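Local coordinates for virulence factor (Pectobacterium carotovorum, PDB 2W3Y), which is an S-palmitoylated virulence factor of a Drosophila pathogen that binds to lipid vesicles, at residues S75-K80 against K95-Q100; F70-S75 against K253-A258. All coordinates share one frame; numbering follows the deposited sequence.

How the contacts relate
Helix 57-81 enters both contacts, and Ser75 belongs to the helix segment of each. Following the chain from the N terminus, the helix first presents residues 70-75, whose partner, the loop 253-258, arrives only after helix 237-250; contact 2 therefore closes a long loop of 177 residues. Farther along the same helix, residues 75-80 meet 95-100 of helix 91-105 after an excursion of 14 residues, so contact 1 is nested inside the loop of contact 2. Their centres lie about 12 Å apart. Together they tie one helix to its successor in sequence and to the connection leading into strand 262-266 of the large mixed sheet.

Contact 1: S75-K80 against K95-Q100; sequences SAAVNK and KEVSNQ
Val97 reaches across from helix 91-105 and sets both of its methyl groups against Ala77 and Val78 of helix 57-81. The closest approach is between CG1 of Val97 and CB of Ala77, at 3.9 Å. The other branch, CG2 of Val97, lies 4.2 Å from CG2 of Val78 and also comes near the Ala77 methyl, so one valine fork straddles two consecutive residues of the facing helix. With chi1 at 167°, CG1 of Val97 is anti to the backbone N and CG2 anti to the carbonyl carbon, which turns CG1 to Ala77 and CG2 to both Ala77 and Val78. Val78 has nearly the same torsion, and the two valine side chains meet at a slant, with CG2 of each as the point of approach.

Here two helices consecutive in sequence, linked by a short connection, pack crosswise rather than folding back as an antiparallel hairpin, in a protein whose fold was reported as new. The helices come close at this point, CA of Val78 lying 7.1 Å from CA of Val97, and the small alanine and the two valines fill the interface. All three touching residues are buried. Helix 9-18 adds to the enclosure through Phe14, which touches Ala77, while Val78 also packs on Ile93 and Trp94 of helix 91-105, one turn earlier than Val97.

Polar interactions run along the helices or to other parts of the chain. Within helix 57-81 the backbone N of Asn79 bonds to O of Ser75 at 3.0 Å. The hydroxyl of buried Ser75 is hydrogen-bonded to the Tyr44 hydroxyl and the backbone N of Val33, and OG of Ser98 is hydrogen-bonded to the carbonyl oxygen of Trp94 in its own helix.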
loop_
_atom_site.group_PDB
_atom_site.type_symbol
_atom_site.label_atom_id
_atom_site.label_comp_id
_atom_site.label_asym_id
_atom_site.label_seq_id
_atom_site.Cartn_x
_atom_site.Cartn_y
_atom_site.Cartn_z
ATOM N N SER A 75 5.545 -7.508 4.522
ATOM C CA SER A 75 6.865 -7.152 4.023
ATOM C C SER A 75 8.001 -7.961 4.648
ATOM O O SER A 75 8.940 -8.338 3.947
ATOM C CB SER A 75 7.141 -5.659 4.213
ATOM O OG SER A 75 8.388 -5.346 3.625
ATOM N N ALA A 76 7.913 -8.204 5.958
ATOM C CA ALA A 76 8.923 -8.991 6.681
ATOM C C ALA A 76 8.963 -10.475 6.268
ATOM O O ALA A 76 10.059 -11.043 6.118
ATOM C CB ALA A 76 8.764 -8.823 8.192
ATOM N N ALA A 77 7.785 -11.065 6.040
ATOM C CA ALA A 77 7.652 -12.427 5.489
ATOM C C ALA A 77 8.293 -12.558 4.104
ATOM O O ALA A 77 9.036 -13.508 3.839
ATOM C CB ALA A 77 6.175 -12.837 5.430
ATOM N N VAL A 78 8.023 -11.580 3.239
ATOM C CA VAL A 78 8.596 -11.513 1.895
ATOM C C VAL A 78 10.118 -11.428 1.939
ATOM O O VAL A 78 10.790 -12.164 1.226
ATOM C CB VAL A 78 8.042 -10.302 1.077
ATOM C CG1 VAL A 78 8.914 -10.050 -0.173
ATOM C CG2 VAL A 78 6.595 -10.542 0.694
ATOM N N ASN A 79 10.631 -10.514 2.768
ATOM C CA ASN A 79 12.057 -10.314 2.976
ATOM C C ASN A 79 12.803 -11.593 3.383
ATOM O O ASN A 79 13.881 -11.899 2.849
ATOM C CB ASN A 79 12.276 -9.248 4.048
ATOM C CG ASN A 79 13.725 -8.825 4.150
ATOM O OD1 ASN A 79 14.287 -8.272 3.210
ATOM N ND2 ASN A 79 14.342 -9.097 5.294
ATOM N N LYS A 80 12.211 -12.312 4.328
ATOM C CA LYS A 80 12.691 -13.619 4.749
ATOM C C LYS A 80 12.525 -14.681 3.649
ATOM O O LYS A 80 13.474 -15.409 3.338
ATOM C CB LYS A 80 11.973 -14.054 6.038
ATOM C CG LYS A 80 12.554 -15.315 6.702
ATOM C CD LYS A 80 14.075 -15.228 6.878
ATOM C CE LYS A 80 14.646 -16.534 7.415
ATOM N NZ LYS A 80 14.264 -16.758 8.843
ATOM N N LYS A 95 2.165 -11.568 -3.481
ATOM C CA LYS A 95 0.831 -12.137 -3.659
ATOM C C LYS A 95 0.623 -13.442 -2.850
ATOM O O LYS A 95 -0.423 -13.617 -2.214
ATOM C CB LYS A 95 0.514 -12.329 -5.148
ATOM C CG LYS A 95 -0.910 -12.823 -5.433
ATOM C CD LYS A 95 -1.183 -12.912 -6.937
ATOM C CE LYS A 95 -0.469 -14.099 -7.570
ATOM N NZ LYS A 95 -0.680 -14.178 -9.064
ATOM N N GLU A 96 1.614 -14.334 -2.867
ATOM C CA GLU A 96 1.568 -15.592 -2.082
ATOM C C GLU A 96 1.330 -15.327 -0.583
ATOM O O GLU A 96 0.517 -16.000 0.063
ATOM C CB GLU A 96 2.865 -16.397 -2.296
ATOM C CG GLU A 96 3.014 -17.722 -1.479
ATOM C CD GLU A 96 2.272 -18.918 -2.083
ATOM O OE1 GLU A 96 1.486 -18.732 -3.053
ATOM O OE2 GLU A 96 2.483 -20.055 -1.588
ATOM N N VAL A 97 2.017 -14.319 -0.052
ATOM C CA VAL A 97 1.952 -13.981 1.380
ATOM C C VAL A 97 0.615 -13.304 1.731
ATOM O O VAL A 97 -0.002 -13.627 2.760
ATOM C CB VAL A 97 3.189 -13.130 1.810
ATOM C CG1 VAL A 97 3.000 -12.505 3.194
ATOM C CG2 VAL A 97 4.496 -13.979 1.770
ATOM N N SER A 98 0.159 -12.379 0.874
ATOM C CA SER A 98 -1.155 -11.754 1.037
ATOM C C SER A 98 -2.338 -12.747 0.951
ATOM O O SER A 98 -3.316 -12.596 1.668
ATOM C CB SER A 98 -1.341 -10.606 0.023
ATOM O OG SER A 98 -0.285 -9.657 0.129
ATOM N N ASN A 99 -2.247 -13.747 0.074
ATOM C CA ASN A 99 -3.275 -14.797 -0.041
ATOM C C ASN A 99 -3.404 -15.658 1.229
ATOM O O ASN A 99 -4.336 -16.438 1.363
ATOM C CB ASN A 99 -2.996 -15.704 -1.248
ATOM C CG ASN A 99 -3.370 -15.054 -2.582
ATOM O OD1 ASN A 99 -4.208 -14.145 -2.649
ATOM N ND2 ASN A 99 -2.760 -15.542 -3.654
ATOM N N GLN A 100 -2.462 -15.501 2.152
ATOM C CA GLN A 100 -2.523 -16.156 3.451
ATOM C C GLN A 100 -3.187 -15.257 4.492
ATOM O O GLN A 100 -4.004 -15.736 5.293
ATOM C CB GLN A 100 -1.132 -16.597 3.899
ATOM C CG GLN A 100 -0.508 -17.666 3.019
ATOM C CD GLN A 100 -1.341 -18.944 2.940
ATOM O OE1 GLN A 100 -1.750 -19.359 1.857
ATOM N NE2 GLN A 100 -1.594 -19.568 4.090
#

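Contact 2: F70-S75 against K253-A258; sequences FVAVAS and KAIDDA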
loop_
_atom_site.group_PDB
_atom_site.type_symbol
_atom_site.label_atom_id
_atom_site.label_comp_id
_atom_site.label_asym_id
_atom_site.label_seq_id
_atom_site.Cartn_x
_atom_site.Cartn_y
_atom_site.Cartn_z
ATOM N N PHE A 70 0.044 -4.668 9.639
ATOM C CA PHE A 70 -0.205 -5.718 8.636
ATOM C C PHE A 70 0.713 -5.574 7.410
ATOM O O PHE A 70 1.266 -6.566 6.915
ATOM C CB PHE A 70 -1.678 -5.744 8.215
ATOM C CG PHE A 70 -2.552 -6.666 9.057
ATOM C CD1 PHE A 70 -2.355 -8.048 9.041
ATOM C CD2 PHE A 70 -3.584 -6.140 9.842
ATOM C CE1 PHE A 70 -3.165 -8.897 9.804
ATOM C CE2 PHE A 70 -4.403 -6.968 10.616
ATOM C CZ PHE A 70 -4.198 -8.347 10.604
ATOM N N VAL A 71 0.890 -4.337 6.939
ATOM C CA VAL A 71 1.815 -4.069 5.827
ATOM C C VAL A 71 3.253 -4.479 6.170
ATOM O O VAL A 71 3.907 -5.163 5.359
ATOM C CB VAL A 71 1.716 -2.564 5.304
ATOM C CG1 VAL A 71 2.829 -2.251 4.277
ATOM C CG2 VAL A 71 0.339 -2.302 4.699
ATOM N N ALA A 72 3.732 -4.101 7.365
ATOM C CA ALA A 72 5.083 -4.475 7.823
ATOM C C ALA A 72 5.224 -6.005 8.055
ATOM O O ALA A 72 6.266 -6.584 7.732
ATOM C CB ALA A 72 5.482 -3.700 9.103
ATOM N N VAL A 73 4.172 -6.642 8.584
ATOM C CA VAL A 73 4.140 -8.134 8.699
ATOM C C VAL A 73 4.291 -8.816 7.327
ATOM O O VAL A 73 5.110 -9.730 7.175
ATOM C CB VAL A 73 2.875 -8.647 9.464
ATOM C CG1 VAL A 73 2.659 -10.165 9.276
ATOM C CG2 VAL A 73 2.996 -8.329 10.927
ATOM N N ALA A 74 3.537 -8.358 6.326
ATOM C CA ALA A 74 3.632 -8.941 4.988
ATOM C C ALA A 74 5.040 -8.731 4.397
ATOM O O ALA A 74 5.666 -9.665 3.875
ATOM C CB ALA A 74 2.557 -8.382 4.075
ATOM N N SER A 75 5.545 -7.508 4.522
ATOM C CA SER A 75 6.865 -7.152 4.023
ATOM C C SER A 75 8.001 -7.961 4.648
ATOM O O SER A 75 8.940 -8.338 3.947
ATOM C CB SER A 75 7.141 -5.659 4.213
ATOM O OG SER A 75 8.388 -5.346 3.625
ATOM N N LYS A 253 9.674 -4.284 11.345
ATOM C CA LYS A 253 10.104 -2.903 11.580
ATOM C C LYS A 253 9.062 -1.923 11.042
ATOM O O LYS A 253 8.401 -2.205 10.050
ATOM C CB LYS A 253 11.443 -2.652 10.880
ATOM C CG LYS A 253 12.660 -2.676 11.795
ATOM C CD LYS A 253 13.101 -4.065 12.129
ATOM C CE LYS A 253 14.419 -4.009 12.896
ATOM N NZ LYS A 253 14.655 -5.240 13.687
ATOM N N ALA A 254 8.916 -0.780 11.702
ATOM C CA ALA A 254 7.934 0.231 11.300
ATOM C C ALA A 254 8.124 0.715 9.852
ATOM O O ALA A 254 9.206 1.182 9.476
ATOM C CB ALA A 254 7.952 1.418 12.280
ATOM N N ILE A 255 7.066 0.617 9.051
ATOM C CA ILE A 255 7.090 1.181 7.690
ATOM C C ILE A 255 7.217 2.704 7.686
ATOM O O ILE A 255 7.725 3.277 6.719
ATOM C CB ILE A 255 5.923 0.698 6.769
ATOM C CG1 ILE A 255 4.553 1.221 7.248
ATOM C CG2 ILE A 255 5.951 -0.835 6.613
ATOM C CD1 ILE A 255 3.413 1.027 6.255
ATOM N N ASP A 256 6.795 3.360 8.769
ATOM C CA ASP A 256 6.976 4.826 8.865
ATOM C C ASP A 256 8.435 5.297 9.020
ATOM O O ASP A 256 8.720 6.500 8.903
ATOM C CB ASP A 256 6.011 5.471 9.888
ATOM C CG ASP A 256 6.370 5.168 11.350
ATOM O OD1 ASP A 256 7.429 4.578 11.618
ATOM O OD2 ASP A 256 5.563 5.547 12.241
ATOM N N ASP A 257 9.354 4.356 9.264
ATOM C CA ASP A 257 10.795 4.630 9.200
ATOM C C ASP A 257 11.432 4.449 7.801
ATOM O O ASP A 257 12.599 4.810 7.608
ATOM C CB ASP A 257 11.594 3.795 10.217
ATOM C CG ASP A 257 11.262 4.134 11.664
ATOM O OD1 ASP A 257 10.971 5.318 11.975
ATOM O OD2 ASP A 257 11.305 3.203 12.503
ATOM N N ALA A 258 10.688 3.902 6.833
ATOM C CA ALA A 258 11.237 3.719 5.476
ATOM C C ALA A 258 11.393 5.040 4.695
ATOM O O ALA A 258 10.598 5.967 4.839
ATOM C CB ALA A 258 10.380 2.720 4.679
#
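Ile255 plugs against Val71 and Ala72 of helix 57-81, an instance of a loop packed on a helix: residues 255-257 form a single 3-10 turn in the connection between helix 237-250 and strand 262-266. The tight part is apolar and engages both branches of the isoleucine. Its CG2 methyl rests 3.8 Å from CB of Ala72 and nearly as close to that residue's CA, against the helix backbone itself. The other arm ends in CD1, which lies 3.9 Å from CG1 of Val71. A chi1 of 67° tucks CG1 of Ile255 between its own backbone N and carbonyl carbon, while chi2 of 168° extends the arm toward the valine. The side chains of Val71 and Ile255 cross at about a right angle. Tyr44 of strand 40-49 touches both, joining this buried patch to the large sheet, and Phe191 of strand 185-198 also packs on Val71.

The side bordering solvent is looser and more polar. Lys253 is partly exposed, and the end of its side chain leads away from the helix; NZ is hydrogen-bonded instead to the carbonyl oxygens of Thr29 and Ser26, bonds that tie the lysine to the loop holding those two residues. Asp256 and Asp257 of the 3-10 turn are exposed and take no part in the apolar patch. Lys253 meets the helix through its backbone: its carbonyl O lies 3.4 Å from the CB methyl of Ala72.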